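PDB 6IUQ: prolyl 4-hydroxylase from Phytophthora capsici LT1534, which probably hydroxylates proline residues of target proteins at C4, using iron(II), 2-oxoglutarate and molecular oxygen. Local coordinates for residues Leu172-Trp178 with Ala199-Arg204; Gln129-Gln133 with Leu231-Lys235; Glu11-Tyr17 with His46-Ala51. All coordinates share one frame; numbering follows the deposited sequence.

Interaction 1: residues Leu172-Trp178 with Ala199-Arg204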
loop_
_atom_site.group_PDB
_atom_site.type_symbol
_atom_site.label_atom_id
_atom_site.label_comp_id
_atom_site.label_asym_id
_atom_site.label_seq_id
_atom_site.Cartn_x
_atom_site.Cartn_y
_atom_site.Cartn_z
ATOM N N LEU A 172 4.597 5.493 -5.331
ATOM C CA LEU A 172 5.580 6.518 -5.642
ATOM C C LEU A 172 5.099 7.880 -5.171
ATOM O O LEU A 172 4.075 8.394 -5.646
ATOM C CB LEU A 172 5.878 6.575 -7.139
ATOM C CG LEU A 172 6.778 7.751 -7.574
ATOM C CD1 LEU A 172 8.100 7.817 -6.836
ATOM C CD2 LEU A 172 7.025 7.722 -9.077
ATOM N N TYR A 173 5.845 8.460 -4.233
ATOM C CA TYR A 173 5.487 9.746 -3.653
ATOM C C TYR A 173 6.208 10.892 -4.367
ATOM O O TYR A 173 7.361 10.764 -4.792
ATOM C CB TYR A 173 5.783 9.753 -2.146
ATOM C CG TYR A 173 4.844 8.828 -1.399
ATOM C CD1 TYR A 173 3.477 9.079 -1.383
ATOM C CD2 TYR A 173 5.313 7.684 -0.760
ATOM C CE1 TYR A 173 2.604 8.241 -0.732
ATOM C CE2 TYR A 173 4.449 6.832 -0.109
ATOM C CZ TYR A 173 3.093 7.122 -0.094
ATOM O OH TYR A 173 2.205 6.298 0.540
ATOM N N LEU A 174 5.508 12.014 -4.494
ATOM C CA LEU A 174 5.928 13.078 -5.382
ATOM C C LEU A 174 5.654 14.458 -4.792
ATOM O O LEU A 174 5.134 15.336 -5.473
ATOM C CB LEU A 174 5.226 12.928 -6.733
ATOM C CG LEU A 174 5.615 11.711 -7.580
ATOM C CD1 LEU A 174 4.713 11.534 -8.776
ATOM C CD2 LEU A 174 7.040 11.837 -8.061
ATOM N N ASN A 175 6.009 14.642 -3.524
ATOM C CA ASN A 175 5.813 15.923 -2.852
ATOM C C ASN A 175 7.158 16.550 -2.476
ATOM O O ASN A 175 7.820 16.104 -1.530
ATOM C CB ASN A 175 4.924 15.727 -1.617
ATOM C CG ASN A 175 3.711 14.840 -1.914
ATOM O OD1 ASN A 175 2.786 15.238 -2.646
ATOM N ND2 ASN A 175 3.725 13.621 -1.374
ATOM N N GLU A 176 7.582 17.570 -3.218
ATOM C CA GLU A 176 8.925 18.119 -3.004
ATOM C C GLU A 176 8.989 19.058 -1.810
ATOM O O GLU A 176 8.101 19.879 -1.593
ATOM C CB GLU A 176 9.439 18.835 -4.253
ATOM C CG GLU A 176 10.790 18.269 -4.692
ATOM C CD GLU A 176 11.558 19.178 -5.616
ATOM O OE1 GLU A 176 11.005 19.562 -6.670
ATOM O OE2 GLU A 176 12.729 19.490 -5.295
ATOM N N GLY A 177 10.050 18.915 -1.027
ATOM C CA GLY A 177 10.214 19.720 0.163
ATOM C C GLY A 177 9.114 19.459 1.171
ATOM O O GLY A 177 8.704 20.380 1.886
ATOM N N TRP A 178 8.618 18.219 1.212
ATOM C CA TRP A 178 7.693 17.800 2.261
ATOM C C TRP A 178 8.349 18.120 3.598
ATOM O O TRP A 178 9.558 17.952 3.745
ATOM C CB TRP A 178 7.354 16.297 2.159
ATOM C CG TRP A 178 6.419 15.825 3.256
ATOM C CD1 TRP A 178 5.051 15.761 3.205
ATOM C CD2 TRP A 178 6.790 15.399 4.572
ATOM N NE1 TRP A 178 4.553 15.297 4.402
ATOM C CE2 TRP A 178 5.597 15.079 5.262
ATOM C CE3 TRP A 178 8.012 15.246 5.230
ATOM C CZ2 TRP A 178 5.593 14.615 6.577
ATOM C CZ3 TRP A 178 8.003 14.789 6.560
ATOM C CH2 TRP A 178 6.801 14.475 7.208
ATOM N N ALA A 199 6.992 9.182 5.685
ATOM C CA ALA A 199 6.675 10.467 5.074
ATOM C C ALA A 199 6.599 10.320 3.559
ATOM O O ALA A 199 7.376 9.575 2.973
ATOM C CB ALA A 199 7.725 11.519 5.469
ATOM N N PRO A 200 5.672 11.027 2.913
ATOM C CA PRO A 200 5.548 10.906 1.457
ATOM C C PRO A 200 6.538 11.807 0.694
ATOM O O PRO A 200 6.138 12.684 -0.066
ATOM C CB PRO A 200 4.105 11.340 1.207
ATOM C CG PRO A 200 3.899 12.409 2.241
ATOM C CD PRO A 200 4.669 11.950 3.469
ATOM N N LYS A 201 7.829 11.582 0.897
ATOM C CA LYS A 201 8.839 12.408 0.252
ATOM C C LYS A 201 8.942 12.163 -1.244
ATOM O O LYS A 201 8.703 11.052 -1.726
ATOM C CB LYS A 201 10.193 12.177 0.907
ATOM C CG LYS A 201 10.165 12.589 2.350
ATOM C CD LYS A 201 11.514 12.535 3.006
ATOM C CE LYS A 201 11.448 13.330 4.321
ATOM N NZ LYS A 201 12.388 12.807 5.340
HETATM N N MSE A 202 9.273 13.235 -1.957
HETATM C CA MSE A 202 9.529 13.232 -3.382
HETATM C C MSE A 202 10.464 12.084 -3.762
HETATM O O MSE A 202 11.524 11.914 -3.156
HETATM C CB MSE A 202 10.140 14.583 -3.798
HETATM C CG MSE A 202 10.558 14.726 -5.268
HETATM SE SE MSE A 202 9.083 14.528 -6.515
HETATM C CE MSE A 202 9.556 15.823 -7.905
ATOM N N ASP A 203 10.044 11.293 -4.746
ATOM C CA ASP A 203 10.866 10.237 -5.326
ATOM C C ASP A 203 11.143 9.107 -4.323
ATOM O O ASP A 203 12.111 8.352 -4.455
ATOM C CB ASP A 203 12.175 10.817 -5.871
ATOM C CG ASP A 203 12.844 9.890 -6.852
ATOM O OD1 ASP A 203 12.119 9.043 -7.427
ATOM O OD2 ASP A 203 14.086 9.985 -7.039
ATOM N N ARG A 204 10.274 8.980 -3.330
ATOM C CA ARG A 204 10.312 7.840 -2.430
ATOM C C ARG A 204 9.329 6.765 -2.878
ATOM O O ARG A 204 8.175 7.055 -3.182
ATOM C CB ARG A 204 9.998 8.275 -0.998
ATOM C CG ARG A 204 9.740 7.118 -0.056
ATOM C CD ARG A 204 9.582 7.632 1.359
ATOM N NE ARG A 204 10.870 7.886 1.999
ATOM C CZ ARG A 204 11.014 8.435 3.201
ATOM N NH1 ARG A 204 9.945 8.825 3.905
ATOM N NH2 ARG A 204 12.233 8.596 3.702
#
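Trp178 lays its indole against Ala199 and Pro200, which share one of its faces. The CB methyl of Ala199 sits over the six-membered ring, 3.6 Å from the centroid of that part of Trp178, while Pro200 CD covers the five-membered ring. Both are CH-pi contacts: the weakly polarised C-H groups of Ala199 CB and Pro200 CD point at the pi face and are compact enough to sit side by side on it. With CG anti to the backbone N (chi1 179°), the indole reaches back across the loop to meet them. Pro200 has a second aromatic neighbour: its CB lies 3.5 Å from Tyr173 CD1, over a face of the phenol ring.

Beside this packing, Asn175 ND2 donates to Pro200 O over 2.9 Å. The bond is nearly straight (166°), falls on a lone pair in the carbonyl plane, and lies close to the plane of the amide. The other end of that amide, OD1, accepts from Tyr225 N, so its rotation is fixed from both sides. Main-chain bonds run alongside: Tyr173 N to Arg204 O at 2.9 Å, and Asp203 N to Tyr173 O at 2.7 Å. The selenium of Met202, a selenomethionine, meets Leu174 CD2 at 3.7 Å.

Further out, Arg204 NH1 reaches Ala199 O at 2.8 Å and closes the loop on itself, while its NE forms a salt bridge with Asp41. Asp203 occupies the left-handed position of the type II turn 201-204, and its carboxylate accepts from Phe44 N and Gly45 N. Trp178 NE1 donates to Gly183 O.

These strand ends belong to the double-stranded beta-helix core. Aliphatic groups against the aromatic faces fill the contact, while main-chain bonds and the Asn175 amide hold the two segments together, consistent with a loop whose shape is set by both packing and directed bonds.

Interaction 2: residues Gln129-Gln133 with Leu231-Lys235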
loop_
_atom_site.group_PDB
_atom_site.type_symbol
_atom_site.label_atom_id
_atom_site.label_comp_id
_atom_site.label_asym_id
_atom_site.label_seq_id
_atom_site.Cartn_x
_atom_site.Cartn_y
_atom_site.Cartn_z
ATOM N N GLN A 129 7.727 -17.004 -5.994
ATOM C CA GLN A 129 6.591 -17.633 -5.337
ATOM C C GLN A 129 5.322 -16.772 -5.361
ATOM O O GLN A 129 4.225 -17.299 -5.172
ATOM C CB GLN A 129 6.945 -18.006 -3.894
ATOM C CG GLN A 129 7.386 -16.864 -2.988
ATOM C CD GLN A 129 8.896 -16.616 -3.037
ATOM O OE1 GLN A 129 9.550 -16.836 -4.057
ATOM N NE2 GLN A 129 9.448 -16.167 -1.930
ATOM N N TYR A 130 5.457 -15.465 -5.597
ATOM C CA TYR A 130 4.286 -14.582 -5.588
ATOM C C TYR A 130 3.465 -14.740 -6.865
ATOM O O TYR A 130 2.306 -14.324 -6.917
ATOM C CB TYR A 130 4.676 -13.107 -5.444
ATOM C CG TYR A 130 5.291 -12.692 -4.124
ATOM C CD1 TYR A 130 5.513 -13.607 -3.087
ATOM C CD2 TYR A 130 5.633 -11.358 -3.911
ATOM C CE1 TYR A 130 6.087 -13.201 -1.897
ATOM C CE2 TYR A 130 6.221 -10.952 -2.731
ATOM C CZ TYR A 130 6.443 -11.869 -1.736
ATOM O OH TYR A 130 7.013 -11.428 -0.576
ATOM N N ASP A 131 4.091 -15.292 -7.897
ATOM C CA ASP A 131 3.402 -15.598 -9.146
ATOM C C ASP A 131 2.782 -14.359 -9.786
ATOM O O ASP A 131 1.612 -14.370 -10.166
ATOM C CB ASP A 131 2.318 -16.641 -8.899
ATOM C CG ASP A 131 1.956 -17.405 -10.148
ATOM O OD1 ASP A 131 2.545 -17.108 -11.215
ATOM O OD2 ASP A 131 1.075 -18.294 -10.062
ATOM N N LEU A 132 3.561 -13.288 -9.898
ATOM C CA LEU A 132 3.042 -12.035 -10.435
ATOM C C LEU A 132 2.814 -12.143 -11.947
ATOM O O LEU A 132 3.441 -12.945 -12.634
ATOM C CB LEU A 132 3.994 -10.877 -10.107
ATOM C CG LEU A 132 4.229 -10.633 -8.616
ATOM C CD1 LEU A 132 5.257 -9.539 -8.407
ATOM C CD2 LEU A 132 2.920 -10.317 -7.859
ATOM N N GLN A 133 1.905 -11.326 -12.454
ATOM C CA GLN A 133 1.473 -11.439 -13.829
ATOM C C GLN A 133 1.909 -10.260 -14.697
ATOM O O GLN A 133 1.799 -9.099 -14.297
ATOM C CB GLN A 133 -0.044 -11.576 -13.872
ATOM C CG GLN A 133 -0.627 -12.717 -13.025
ATOM C CD GLN A 133 -0.379 -14.066 -13.642
ATOM O OE1 GLN A 133 0.460 -14.836 -13.171
ATOM N NE2 GLN A 133 -1.096 -14.360 -14.717
ATOM N N LEU A 231 0.435 -4.838 -8.367
ATOM C CA LEU A 231 0.740 -6.034 -9.135
ATOM C C LEU A 231 -0.085 -7.212 -8.631
ATOM O O LEU A 231 -0.051 -7.536 -7.436
ATOM C CB LEU A 231 2.241 -6.318 -9.057
ATOM C CG LEU A 231 3.090 -5.149 -9.580
ATOM C CD1 LEU A 231 4.547 -5.510 -9.655
ATOM C CD2 LEU A 231 2.572 -4.628 -10.954
ATOM N N ASP A 232 -0.848 -7.846 -9.518
ATOM C CA ASP A 232 -1.679 -8.986 -9.098
ATOM C C ASP A 232 -0.904 -10.298 -8.981
ATOM O O ASP A 232 0.077 -10.514 -9.675
ATOM C CB ASP A 232 -2.846 -9.203 -10.056
ATOM C CG ASP A 232 -3.817 -8.039 -10.082
ATOM O OD1 ASP A 232 -3.788 -7.160 -9.171
ATOM O OD2 ASP A 232 -4.632 -8.020 -11.030
ATOM N N GLY A 233 -1.364 -11.177 -8.094
ATOM C CA GLY A 233 -0.772 -12.491 -7.946
ATOM C C GLY A 233 -1.799 -13.566 -8.261
ATOM O O GLY A 233 -2.972 -13.447 -7.887
ATOM N N ALA A 234 -1.366 -14.623 -8.940
ATOM C CA ALA A 234 -2.277 -15.693 -9.334
ATOM C C ALA A 234 -2.786 -16.526 -8.139
ATOM O O ALA A 234 -3.829 -17.170 -8.230
ATOM C CB ALA A 234 -1.592 -16.604 -10.357
ATOM N N LYS A 235 -2.052 -16.514 -7.029
ATOM C CA LYS A 235 -2.332 -17.422 -5.909
ATOM C C LYS A 235 -2.855 -16.713 -4.678
ATOM O O LYS A 235 -2.883 -17.290 -3.590
ATOM C CB LYS A 235 -1.078 -18.196 -5.515
ATOM C CG LYS A 235 -0.587 -19.160 -6.576
ATOM C CD LYS A 235 0.490 -20.069 -6.003
ATOM C CE LYS A 235 1.621 -19.255 -5.391
ATOM N NZ LYS A 235 2.736 -20.111 -4.880
HETATM O O HOH W 1 0.035 -14.583 -5.613
#
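Ala234 N donates to Asp131 O over 3.2 Å, a fairly straight bond (163°) whose donor stands above the carbonyl plane instead of on a lone pair. Next to it a water joins the two segments, donating to Tyr130 O at 2.6 Å and accepting from Lys235 N. The carbonyls of Gln129, Tyr130 and Asp131 are thus each met from the 231-235 segment: by Lys235 NZ in a weak bond, through the water, and by Ala234 N. A long, flexible lysine suits the first task: its chain is bent at chi3 (-55°), which turns the ammonium group back toward the end of the short 3-10 segment. Asp131 OD2 is 5.7 Å from Lys235 NZ, too far for a salt bridge, though a mild attraction is possible.

On the other side of the bridge between Leu132 and Gly233, the donor and acceptor roles reverse. Asp232 O receives a weak bond from Gln133 N and a CA-H...O contact from Leu132 CA at 3.4 Å. Gly233, with no side chain to crowd Tyr130 O, brings its CA within 3.7 Å of that oxygen and lets the backbones close to the bridge at Leu132. Asp131 helps the chain turn here, its backbone being in the left-handed region (phi 59°).

Packing is modest. Asp131 OD2 lies 3.2 Å from Ala234 CB, a close approach that the small methyl permits. Leu132 sends its CD2 branch over the opposing backbone, reaching Leu231 CB at 4.2 Å.

Both leucines also touch Leu123 of helix 118-126. Strand 224-232 ends here beside strand 166-173, with backbone hydrogen bonds from Leu231 to Lys167 and from Gly233 to Lys165, just before that strand. Tyr130 makes a cation-pi contact with Lys167 and hydrogen bonds with Asp33 and Gln209. The contact joins the link between helix 118-126 and strand 139-146 to the C-terminal end of strand 224-232, an inner strand of the sheet.

Interaction 3: residues Glu11-Tyr17 with His46-Ala51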
loop_
_atom_site.group_PDB
_atom_site.type_symbol
_atom_site.label_atom_id
_atom_site.label_comp_id
_atom_site.label_asym_id
_atom_site.label_seq_id
_atom_site.Cartn_x
_atom_site.Cartn_y
_atom_site.Cartn_z
ATOM N N GLU A 11 12.985 20.456 -15.914
ATOM C CA GLU A 11 14.313 19.964 -15.572
ATOM C C GLU A 11 14.726 18.831 -16.502
ATOM O O GLU A 11 13.894 18.051 -16.951
ATOM C CB GLU A 11 14.335 19.501 -14.116
ATOM C CG GLU A 11 15.594 18.759 -13.705
ATOM C CD GLU A 11 15.586 18.389 -12.232
ATOM O OE1 GLU A 11 16.312 17.431 -11.836
ATOM O OE2 GLU A 11 14.853 19.066 -11.477
ATOM N N SER A 12 16.009 18.743 -16.806
ATOM C CA SER A 12 16.470 17.695 -17.687
ATOM C C SER A 12 16.384 16.360 -16.945
ATOM O O SER A 12 16.558 16.317 -15.732
ATOM C CB SER A 12 17.891 17.989 -18.170
ATOM O OG SER A 12 18.844 17.613 -17.201
ATOM N N PHE A 13 16.087 15.278 -17.656
ATOM C CA PHE A 13 15.986 13.979 -16.995
ATOM C C PHE A 13 16.312 12.819 -17.918
ATOM O O PHE A 13 16.347 12.961 -19.132
ATOM C CB PHE A 13 14.586 13.780 -16.418
ATOM C CG PHE A 13 13.534 13.547 -17.463
ATOM C CD1 PHE A 13 12.964 14.616 -18.135
ATOM C CD2 PHE A 13 13.108 12.257 -17.765
ATOM C CE1 PHE A 13 11.989 14.404 -19.103
ATOM C CE2 PHE A 13 12.133 12.032 -18.722
ATOM C CZ PHE A 13 11.569 13.106 -19.397
ATOM N N THR A 14 16.529 11.661 -17.315
ATOM C CA THR A 14 16.758 10.436 -18.061
ATOM C C THR A 14 15.734 9.384 -17.670
ATOM O O THR A 14 15.606 9.041 -16.492
ATOM C CB THR A 14 18.161 9.858 -17.799
ATOM O OG1 THR A 14 19.131 10.907 -17.874
ATOM C CG2 THR A 14 18.484 8.799 -18.828
ATOM N N ARG A 15 14.996 8.884 -18.653
ATOM C CA ARG A 15 14.160 7.721 -18.438
ATOM C C ARG A 15 15.101 6.545 -18.184
ATOM O O ARG A 15 15.533 5.886 -19.123
ATOM C CB ARG A 15 13.263 7.470 -19.643
ATOM C CG ARG A 15 12.266 6.359 -19.468
ATOM C CD ARG A 15 11.498 6.173 -20.757
ATOM N NE ARG A 15 10.756 7.375 -21.141
ATOM C CZ ARG A 15 10.177 7.533 -22.329
ATOM N NH1 ARG A 15 10.280 6.579 -23.250
ATOM N NH2 ARG A 15 9.512 8.647 -22.605
ATOM N N ASP A 16 15.430 6.303 -16.915
ATOM C CA ASP A 16 16.533 5.398 -16.570
ATOM C C ASP A 16 16.057 4.049 -16.021
ATOM O O ASP A 16 16.085 3.818 -14.805
ATOM C CB ASP A 16 17.476 6.069 -15.554
ATOM C CG ASP A 16 18.880 5.453 -15.561
ATOM O OD1 ASP A 16 19.035 4.325 -16.094
ATOM O OD2 ASP A 16 19.826 6.090 -15.035
ATOM N N TYR A 17 15.664 3.165 -16.938
ATOM C CA TYR A 17 15.129 1.850 -16.610
ATOM C C TYR A 17 16.066 0.984 -15.799
ATOM O O TYR A 17 15.625 0.249 -14.934
ATOM C CB TYR A 17 14.788 1.078 -17.878
ATOM C CG TYR A 17 13.670 1.633 -18.723
ATOM C CD1 TYR A 17 12.401 1.845 -18.189
ATOM C CD2 TYR A 17 13.871 1.898 -20.079
ATOM C CE1 TYR A 17 11.367 2.329 -18.982
ATOM C CE2 TYR A 17 12.846 2.376 -20.879
ATOM C CZ TYR A 17 11.594 2.583 -20.323
ATOM O OH TYR A 17 10.574 3.061 -21.113
ATOM N N HIS A 46 15.746 12.541 -9.401
ATOM C CA HIS A 46 14.958 13.746 -9.232
ATOM C C HIS A 46 14.349 14.273 -10.525
ATOM O O HIS A 46 13.201 14.731 -10.536
ATOM C CB HIS A 46 15.806 14.844 -8.583
ATOM C CG HIS A 46 15.026 16.074 -8.256
ATOM N ND1 HIS A 46 14.930 17.144 -9.117
ATOM C CD2 HIS A 46 14.250 16.376 -7.188
ATOM C CE1 HIS A 46 14.152 18.068 -8.580
ATOM N NE2 HIS A 46 13.725 17.626 -7.411
ATOM N N GLY A 47 15.108 14.223 -11.613
ATOM C CA GLY A 47 14.609 14.722 -12.886
ATOM C C GLY A 47 13.421 13.900 -13.344
ATOM O O GLY A 47 12.364 14.440 -13.670
ATOM N N TRP A 48 13.597 12.584 -13.339
ATOM C CA TRP A 48 12.577 11.655 -13.818
ATOM C C TRP A 48 11.305 11.735 -12.959
ATOM O O TRP A 48 10.202 11.856 -13.495
ATOM C CB TRP A 48 13.154 10.237 -13.852
ATOM C CG TRP A 48 12.328 9.210 -14.588
ATOM C CD1 TRP A 48 11.213 9.430 -15.348
ATOM C CD2 TRP A 48 12.554 7.792 -14.604
ATOM N NE1 TRP A 48 10.735 8.230 -15.841
ATOM C CE2 TRP A 48 11.537 7.214 -15.389
ATOM C CE3 TRP A 48 13.514 6.957 -14.020
ATOM C CZ2 TRP A 48 11.460 5.842 -15.616
ATOM C CZ3 TRP A 48 13.435 5.604 -14.238
ATOM C CH2 TRP A 48 12.413 5.055 -15.028
ATOM N N ALA A 49 11.453 11.703 -11.637
ATOM C CA ALA A 49 10.320 11.941 -10.741
ATOM C C ALA A 49 9.623 13.284 -11.000
ATOM O O ALA A 49 8.390 13.360 -10.986
ATOM C CB ALA A 49 10.762 11.862 -9.291
ATOM N N SER A 50 10.393 14.340 -11.241
ATOM C CA SER A 50 9.804 15.645 -11.568
ATOM C C SER A 50 8.989 15.620 -12.856
ATOM O O SER A 50 7.904 16.211 -12.935
ATOM C CB SER A 50 10.889 16.721 -11.701
ATOM O OG SER A 50 11.466 17.028 -10.449
ATOM N N ALA A 51 9.542 14.970 -13.875
ATOM C CA ALA A 51 8.854 14.793 -15.151
ATOM C C ALA A 51 7.485 14.114 -14.988
ATOM O O ALA A 51 6.502 14.552 -15.574
ATOM C CB ALA A 51 9.720 13.999 -16.092
HETATM O O HOH W 2 11.883 16.668 -15.456
HETATM O O HOH W 3 12.277 20.079 -11.033
#
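Where Glu11 meets His46, the carbonyl oxygen of His46 is gripped by two donors of its own helix: Ser50 N and Ser50 OG, each at 2.9 Å from His46 O and arriving from opposite faces of its plane. This is the first turn of helix 46-61, on which the extended N-terminal segment 11-17 rests. Serine suits the site because its short hydroxyl can fold back onto the preceding turn.

The imidazole of His46 forms a His-carboxylate hydrogen bond. Its ND1 donates to Glu11 OE1 over 3.1 Å, almost perfectly straight (178°), in the ring plane and onto the syn lone pair, with carboxylate and ring nearly coplanar. Glu11 is fully stretched, which carries its carboxylate across to the helix. NE2 bonds Glu176, so two carboxylates flank the ring and would be expected to favour its protonated form. Water also bridges Glu11 OE2 to Ser50 OG, and a second water joins Glu11 O to Gly47 O.

Gly47, bare of a side chain, allows Phe13 CB to approach its carbonyl carbon to 3.3 Å. With CG between the backbone N and carbonyl carbon (chi1 72°), the phenyl ring of Phe13 swings over the helix. The compact methyl of Ala51 points its C-H groups at the middle of one face, Ala51 CB lying 3.7 Å from the centroid of the Phe13 ring.

The indole of Trp48 provides a broad platform for the other end of the segment. Backbone crosses one of its faces from Thr14 to Asp16, while Arg15 passes on to a salt bridge with Glu109 of helix 108-115. Asp16 then N-caps helix 17-23 through a weak bond to Arg19 N. Over the indole, Arg15 CA stands 4.2 Å from the centroid of the five-membered ring of Trp48.

In the fold
Along the chain interaction 3 comes first, joining the N-terminal segment to helix 46-61. Interaction 2 joins segments with 97 residues between them, and both segments of interaction 1 lie among those residues. Interactions 1 and 3 are neighbours, with centres 14 Å apart: Glu176 meets His46, and Met202 packs on Ser50. Interaction 2 lies 28 Å from interaction 1 and 29 Å from interaction 3, centre to centre. Interactions 1 and 2 nevertheless share the six-stranded sheet through adjacent strands 166-173 and 224-232, on opposite sides of the chain's centre. They thus mark different parts of the core sheet, while interaction 3 adds the N-terminal segment to helix 46-61, which packs on the interaction 1 loops.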